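Local coordinates for putative cytochrome P450 hydroxylase (Chondromyces apiculatus DSM 436, PDB 6GMF), which probably acts as a heme-dependent monooxygenase of the cytochrome P450 family, inserting oxygen into substrates such as terpenes, at residues Arg109-Ala114 and Glu352-Leu357; Ala309-Asp314 and Gly332-Gly337. All coordinates share one frame; numbering follows the deposited sequence.

Interaction 1: Arg109-Ala114 and Glu352-Leu357; sequences RIRDIA and EAKVML
NH2 of Arg111 is gripped by two carboxylates, forming salt bridges to Glu358 and to Glu107, and it also lies 4.1 Å from NZ of Lys354. Glu107, which forms salt bridges to both cations, and Glu358 probably offset the repulsion; the ammonium group lies at the edge of the guanidinium, near its plane. One face of that guanidinium rests on Val355, whose CG2 is 3.6 Å from NH2. Val355 is the wedge of the contact. With CG1 anti to the backbone N (chi1 169°), that methyl is pressed against the other helix, 3.5 Å from Arg111 CA, while Val355 CB meets Ile110 CG2 at 3.8 Å. Branching at CB thus lets a short residue serve backbone, aliphatic and cationic neighbours at once. Replacing Val355 by an alanine would remove both methyls, and the loss is likely to leave a gap against Ile110 and take away the apolar surface under the guanidinium. One turn on, small Ala114 admits Met356: the bend at chi2 (65°) swings the thioether across, so that CE lies 3.7 Å from Ala114 CB and SD lies equally near. The axes of the two short segments approach to 9.0 Å at a crossing angle of -43°, both running in broadly the same direction. Ile113 touches helix 136-145 and Leu357 helix 220-251, completing with this pair the four-helix core characteristic of the P450 fold.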
loop_
_atom_site.group_PDB
_atom_site.type_symbol
_atom_site.label_atom_id
_atom_site.label_comp_id
_atom_site.label_asym_id
_atom_site.label_seq_id
_atom_site.Cartn_x
_atom_site.Cartn_y
_atom_site.Cartn_z
ATOM N N ARG A 109 -16.487 12.431 5.150
ATOM C CA ARG A 109 -15.773 13.190 4.100
ATOM C C ARG A 109 -15.325 12.237 2.988
ATOM O O ARG A 109 -15.329 12.617 1.864
ATOM C CB ARG A 109 -14.564 13.895 4.703
ATOM C CG ARG A 109 -13.758 14.683 3.686
ATOM C CD ARG A 109 -14.581 15.645 2.864
ATOM N NE ARG A 109 -13.737 16.219 1.831
ATOM C CZ ARG A 109 -14.145 16.570 0.632
ATOM N NH1 ARG A 109 -15.416 16.455 0.299
ATOM N NH2 ARG A 109 -13.280 17.024 -0.245
ATOM N N ILE A 110 -14.879 11.054 3.355
ATOM C CA ILE A 110 -14.453 10.055 2.354
ATOM C C ILE A 110 -15.649 9.683 1.463
ATOM O O ILE A 110 -15.488 9.529 0.258
ATOM C CB ILE A 110 -13.781 8.850 3.040
ATOM C CG1 ILE A 110 -12.421 9.246 3.627
ATOM C CG2 ILE A 110 -13.657 7.679 2.069
ATOM C CD1 ILE A 110 -11.797 8.240 4.549
ATOM N N ARG A 111 -16.856 9.531 2.043
ATOM C CA ARG A 111 -18.050 9.202 1.274
ATOM C C ARG A 111 -18.341 10.349 0.290
ATOM O O ARG A 111 -18.669 10.133 -0.848
ATOM C CB ARG A 111 -19.197 8.908 2.257
ATOM C CG ARG A 111 -20.415 8.241 1.645
ATOM C CD ARG A 111 -21.333 7.633 2.693
ATOM N NE ARG A 111 -20.677 6.613 3.507
ATOM C CZ ARG A 111 -20.456 5.351 3.130
ATOM N NH1 ARG A 111 -20.840 4.933 1.938
ATOM N NH2 ARG A 111 -19.844 4.516 3.947
ATOM N N ASP A 112 -18.159 11.572 0.753
ATOM C CA ASP A 112 -18.418 12.742 -0.108
ATOM C C ASP A 112 -17.426 12.737 -1.268
ATOM O O ASP A 112 -17.803 13.047 -2.342
ATOM C CB ASP A 112 -18.362 14.041 0.695
ATOM C CG ASP A 112 -19.640 14.346 1.448
ATOM O OD1 ASP A 112 -20.631 13.694 1.197
ATOM O OD2 ASP A 112 -19.602 15.233 2.274
ATOM N N ILE A 113 -16.179 12.428 -0.983
ATOM C CA ILE A 113 -15.149 12.391 -2.048
ATOM C C ILE A 113 -15.531 11.283 -3.026
ATOM O O ILE A 113 -15.469 11.501 -4.186
ATOM C CB ILE A 113 -13.770 12.176 -1.416
ATOM C CG1 ILE A 113 -13.364 13.397 -0.603
ATOM C CG2 ILE A 113 -12.731 11.856 -2.464
ATOM C CD1 ILE A 113 -12.140 13.191 0.228
ATOM N N ALA A 114 -15.945 10.137 -2.513
ATOM C CA ALA A 114 -16.326 9.025 -3.397
ATOM C C ALA A 114 -17.467 9.463 -4.318
ATOM O O ALA A 114 -17.412 9.202 -5.480
ATOM C CB ALA A 114 -16.679 7.813 -2.580
ATOM N N GLU A 352 -11.127 3.593 2.987
ATOM C CA GLU A 352 -11.209 4.211 1.654
ATOM C C GLU A 352 -11.762 3.182 0.669
ATOM O O GLU A 352 -12.576 3.502 -0.195
ATOM C CB GLU A 352 -9.825 4.708 1.213
ATOM C CG GLU A 352 -9.349 5.898 2.032
ATOM C CD GLU A 352 -8.084 6.565 1.524
ATOM O OE1 GLU A 352 -7.776 6.442 0.339
ATOM O OE2 GLU A 352 -7.419 7.221 2.340
ATOM N N ALA A 353 -11.243 1.946 0.766
ATOM C CA ALA A 353 -11.637 0.934 -0.187
ATOM C C ALA A 353 -13.124 0.593 0.020
ATOM O O ALA A 353 -13.881 0.454 -0.974
ATOM C CB ALA A 353 -10.751 -0.293 -0.086
ATOM N N LYS A 354 -13.506 0.383 1.279
ATOM C CA LYS A 354 -14.955 0.068 1.548
ATOM C C LYS A 354 -15.830 1.179 0.974
ATOM O O LYS A 354 -16.814 0.915 0.231
ATOM C CB LYS A 354 -15.201 -0.073 3.035
ATOM C CG LYS A 354 -16.661 -0.331 3.420
ATOM C CD LYS A 354 -16.951 -0.035 4.858
ATOM C CE LYS A 354 -17.226 1.439 5.050
ATOM N NZ LYS A 354 -17.969 1.734 6.303
ATOM N N VAL A 355 -15.493 2.418 1.327
ATOM C CA VAL A 355 -16.390 3.503 0.930
ATOM C C VAL A 355 -16.405 3.643 -0.594
ATOM O O VAL A 355 -17.448 3.716 -1.200
ATOM C CB VAL A 355 -16.073 4.820 1.644
ATOM C CG1 VAL A 355 -16.856 5.972 1.007
ATOM C CG2 VAL A 355 -16.356 4.742 3.135
ATOM N N MET A 356 -15.229 3.610 -1.254
ATOM C CA MET A 356 -15.198 3.827 -2.680
ATOM C C MET A 356 -15.949 2.696 -3.389
ATOM O O MET A 356 -16.705 2.938 -4.328
ATOM C CB MET A 356 -13.763 3.897 -3.218
ATOM C CG MET A 356 -13.637 4.423 -4.604
ATOM S SD MET A 356 -14.135 6.150 -4.732
ATOM C CE MET A 356 -15.675 6.006 -5.630
ATOM N N LEU A 357 -15.754 1.455 -2.943
ATOM C CA LEU A 357 -16.427 0.344 -3.601
ATOM C C LEU A 357 -17.941 0.410 -3.299
ATOM O O LEU A 357 -18.752 0.127 -4.193
ATOM C CB LEU A 357 -15.808 -0.976 -3.150
ATOM C CG LEU A 357 -14.414 -1.247 -3.718
ATOM C CD1 LEU A 357 -13.843 -2.446 -3.036
ATOM C CD2 LEU A 357 -14.433 -1.445 -5.236
#

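Interaction 2: Ala309-Asp314 and Gly332-Gly337; sequences ASANRD and GHLAFG. With HEM (protoporphyrin IX containing Fe), chain B.
Two donors sit side by side where Asn312 meets the loop: its ND2 is 3.4 Å from Ala335 N, yet the two cannot bond, since both are donors; each is served by a different acceptor, Ser278 OG for ND2 and His333 ND1, at 3.1 Å, for Ala335 N. The oxygen end of the same amide makes the real link. OD1 takes the N-H of Leu334 at 2.8 Å, in the carbonyl plane and on a lone pair, with an almost straight N-H...O angle of 175°. Asparagine suits this place because it can accept from the loop with one end and donate to Ser278 with the other. His333 has its CG between the backbone N and the carbonyl carbon (chi1 75°), a sterically tight choice that folds the imidazole back until Ala335 N lies in the ring plane at its edge. Beside these hydrogen bonds, Ala311 CB packs on Leu334 CD1 at 3.8 Å. Leu334 then opens a type I turn ending at Gly337. That turn brings the edge of the Phe336 ring to the heme, CE1 lying 3.6 Å from HEM C3B, and Gly337 N to 3.4 Å from HEM CMA. Gly337 has a positive phi, and a CB there would be crowded by HEM CAA. Phe336 and Gly337 begin the signature loop that leads to the axial Cys343. Because ND1 accepts a bond, His333 is probably the neutral tautomer protonated on NE2, which is hydrogen-bonded to Glu271; its orientation is thereby fixed at both ring nitrogens.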
loop_
_atom_site.group_PDB
_atom_site.type_symbol
_atom_site.label_atom_id
_atom_site.label_comp_id
_atom_site.label_asym_id
_atom_site.label_seq_id
_atom_site.Cartn_x
_atom_site.Cartn_y
_atom_site.Cartn_z
ATOM N N ALA A 309 2.573 -11.727 -1.041
ATOM C CA ALA A 309 1.550 -12.171 -1.991
ATOM C C ALA A 309 1.631 -13.699 -2.076
ATOM O O ALA A 309 0.623 -14.356 -2.256
ATOM C CB ALA A 309 1.802 -11.553 -3.329
ATOM N N SER A 310 2.857 -14.238 -2.066
ATOM C CA SER A 310 3.056 -15.702 -2.071
ATOM C C SER A 310 2.441 -16.370 -0.839
ATOM O O SER A 310 1.778 -17.411 -0.926
ATOM C CB SER A 310 4.489 -16.056 -2.180
ATOM O OG SER A 310 4.631 -17.480 -2.282
ATOM N N ALA A 311 2.712 -15.809 0.338
ATOM C CA ALA A 311 2.169 -16.272 1.613
ATOM C C ALA A 311 0.635 -16.274 1.520
ATOM O O ALA A 311 -0.034 -17.239 1.947
ATOM C CB ALA A 311 2.640 -15.362 2.729
ATOM N N ASN A 312 0.077 -15.224 0.900
ATOM C CA ASN A 312 -1.405 -15.046 0.849
ATOM C C ASN A 312 -2.027 -16.009 -0.155
ATOM O O ASN A 312 -3.243 -16.194 -0.160
ATOM C CB ASN A 312 -1.774 -13.602 0.535
ATOM C CG ASN A 312 -1.488 -12.691 1.699
ATOM O OD1 ASN A 312 -1.390 -13.175 2.827
ATOM N ND2 ASN A 312 -1.439 -11.385 1.447
ATOM N N ARG A 313 -1.220 -16.615 -1.024
ATOM C CA ARG A 313 -1.722 -17.644 -1.931
ATOM C C ARG A 313 -1.159 -19.033 -1.623
ATOM O O ARG A 313 -1.111 -19.901 -2.508
ATOM C CB ARG A 313 -1.474 -17.180 -3.351
ATOM C CG ARG A 313 -2.418 -16.062 -3.745
ATOM C CD ARG A 313 -3.025 -16.404 -5.067
ATOM N NE ARG A 313 -3.569 -15.277 -5.754
ATOM C CZ ARG A 313 -3.841 -15.285 -7.043
ATOM N NH1 ARG A 313 -3.638 -16.393 -7.768
ATOM N NH2 ARG A 313 -4.280 -14.191 -7.602
ATOM N N ASP A 314 -0.803 -19.271 -0.374
ATOM C CA ASP A 314 -0.200 -20.512 0.017
ATOM C C ASP A 314 -1.328 -21.450 0.433
ATOM O O ASP A 314 -1.996 -21.142 1.415
ATOM C CB ASP A 314 0.829 -20.277 1.117
ATOM C CG ASP A 314 1.588 -21.505 1.556
ATOM O OD1 ASP A 314 1.119 -22.629 1.205
ATOM O OD2 ASP A 314 2.643 -21.335 2.247
ATOM N N GLY A 332 -5.839 -13.910 8.823
ATOM C CA GLY A 332 -4.435 -14.264 8.844
ATOM C C GLY A 332 -3.699 -13.906 7.567
ATOM O O GLY A 332 -2.482 -14.127 7.481
ATOM N N HIS A 333 -4.358 -13.274 6.581
ATOM C CA HIS A 333 -3.559 -12.759 5.430
ATOM C C HIS A 333 -2.528 -11.722 5.901
ATOM O O HIS A 333 -2.679 -11.071 6.937
ATOM C CB HIS A 333 -4.392 -12.186 4.307
ATOM C CG HIS A 333 -4.968 -10.842 4.603
ATOM N ND1 HIS A 333 -4.202 -9.679 4.637
ATOM C CD2 HIS A 333 -6.245 -10.504 4.907
ATOM C CE1 HIS A 333 -4.979 -8.661 4.930
ATOM N NE2 HIS A 333 -6.285 -9.151 5.082
ATOM N N LEU A 334 -1.420 -11.616 5.145
ATOM C CA LEU A 334 -0.276 -10.768 5.521
ATOM C C LEU A 334 -0.134 -9.517 4.611
ATOM O O LEU A 334 0.933 -8.936 4.496
ATOM C CB LEU A 334 0.979 -11.619 5.396
ATOM C CG LEU A 334 1.016 -12.861 6.275
ATOM C CD1 LEU A 334 2.362 -13.567 6.122
ATOM C CD2 LEU A 334 0.796 -12.475 7.717
ATOM N N ALA A 335 -1.214 -9.079 3.971
ATOM C CA ALA A 335 -1.169 -7.943 3.045
ATOM C C ALA A 335 -0.668 -6.669 3.744
ATOM O O ALA A 335 -0.114 -5.818 3.055
ATOM C CB ALA A 335 -2.476 -7.698 2.364
ATOM N N PHE A 336 -0.942 -6.507 5.056
ATOM C CA PHE A 336 -0.541 -5.339 5.810
ATOM C C PHE A 336 0.725 -5.598 6.631
ATOM O O PHE A 336 1.066 -4.801 7.507
ATOM C CB PHE A 336 -1.714 -4.899 6.699
ATOM C CG PHE A 336 -2.836 -4.233 5.960
ATOM C CD1 PHE A 336 -2.605 -3.127 5.169
ATOM C CD2 PHE A 336 -4.144 -4.693 6.049
ATOM C CE1 PHE A 336 -3.606 -2.459 4.507
ATOM C CE2 PHE A 336 -5.154 -4.043 5.371
ATOM C CZ PHE A 336 -4.906 -2.917 4.613
ATOM N N GLY A 337 1.417 -6.714 6.369
ATOM C CA GLY A 337 2.497 -7.164 7.166
ATOM C C GLY A 337 2.027 -7.791 8.472
ATOM O O GLY A 337 0.933 -8.342 8.566
HETATM C CHA HEM B . 3.609 -0.341 6.657
HETATM C CHB HEM B . 0.977 -2.439 3.354
HETATM C CHC HEM B . -1.746 1.554 3.104
HETATM C CHD HEM B . 1.134 3.788 6.131
HETATM C C1A HEM B . 3.093 -1.282 5.797
HETATM C C2A HEM B . 3.591 -2.614 5.757
HETATM C C3A HEM B . 2.851 -3.207 4.786
HETATM C C4A HEM B . 1.922 -2.248 4.308
HETATM C CMA HEM B . 2.971 -4.603 4.223
HETATM C CAA HEM B . 4.692 -3.253 6.557
HETATM C CBA HEM B . 6.114 -2.931 6.022
HETATM C CGA HEM B . 7.208 -3.690 6.743
HETATM O O1A HEM B . 6.919 -4.575 7.588
HETATM O O2A HEM B . 8.386 -3.434 6.328
HETATM C C1B HEM B . -0.018 -1.531 2.957
HETATM C C2B HEM B . -1.080 -1.805 2.025
HETATM C C3B HEM B . -1.856 -0.694 1.925
HETATM C C4B HEM B . -1.264 0.282 2.845
HETATM C CMB HEM B . -1.197 -3.103 1.333
HETATM C CAB HEM B . -3.129 -0.429 1.150
HETATM C CBB HEM B . -3.855 -1.425 0.759
HETATM C C1C HEM B . -1.274 2.515 3.927
HETATM C C2C HEM B . -1.853 3.821 4.074
HETATM C C3C HEM B . -0.986 4.437 4.963
HETATM C C4C HEM B . 0.073 3.558 5.280
HETATM C CMC HEM B . -3.181 4.280 3.546
HETATM C CAC HEM B . -1.050 5.775 5.551
HETATM C CBC HEM B . -1.843 6.740 5.148
HETATM C C1D HEM B . 2.055 2.836 6.484
HETATM C C2D HEM B . 3.188 3.133 7.409
HETATM C C3D HEM B . 3.866 1.977 7.569
HETATM C C4D HEM B . 3.165 0.984 6.749
HETATM C CMD HEM B . 3.395 4.512 8.015
HETATM C CAD HEM B . 5.094 1.772 8.410
HETATM C CBD HEM B . 4.848 1.230 9.828
HETATM C CGD HEM B . 6.129 0.941 10.583
HETATM O O1D HEM B . 6.036 0.863 11.820
HETATM O O2D HEM B . 7.209 0.761 9.962
HETATM N NA HEM B . 2.053 -1.066 4.906
HETATM N NB HEM B . -0.202 -0.294 3.403
HETATM N NC HEM B . -0.088 2.373 4.620
HETATM N ND HEM B . 2.146 1.527 6.065
HETATM FE FE HEM B . 0.941 0.596 4.852
HETATM O O HOH W 1 2.351 1.174 3.207
#

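In the fold
Along the chain the order is 109-114, 309-314, 332-337 and 352-357, so both halves of interaction 2 fall between the halves of interaction 1. Their centres are 25 Å apart and their nearest atoms about 8 Å, without touching. Helix 346-363 connects them: it carries 352-357, while His333 and Phe336 of interaction 2 pack on its earlier residues, including Arg350. Helix 266-276 also borders both, touching Leu357 in one and His333 in the other. Interaction 1 belongs to the helical core, with the side chain of Glu352 about 5 Å from the heme, whereas interaction 2 anchors the start of the loop bearing the axial Cys343; the two approach the heme from different parts of the fold.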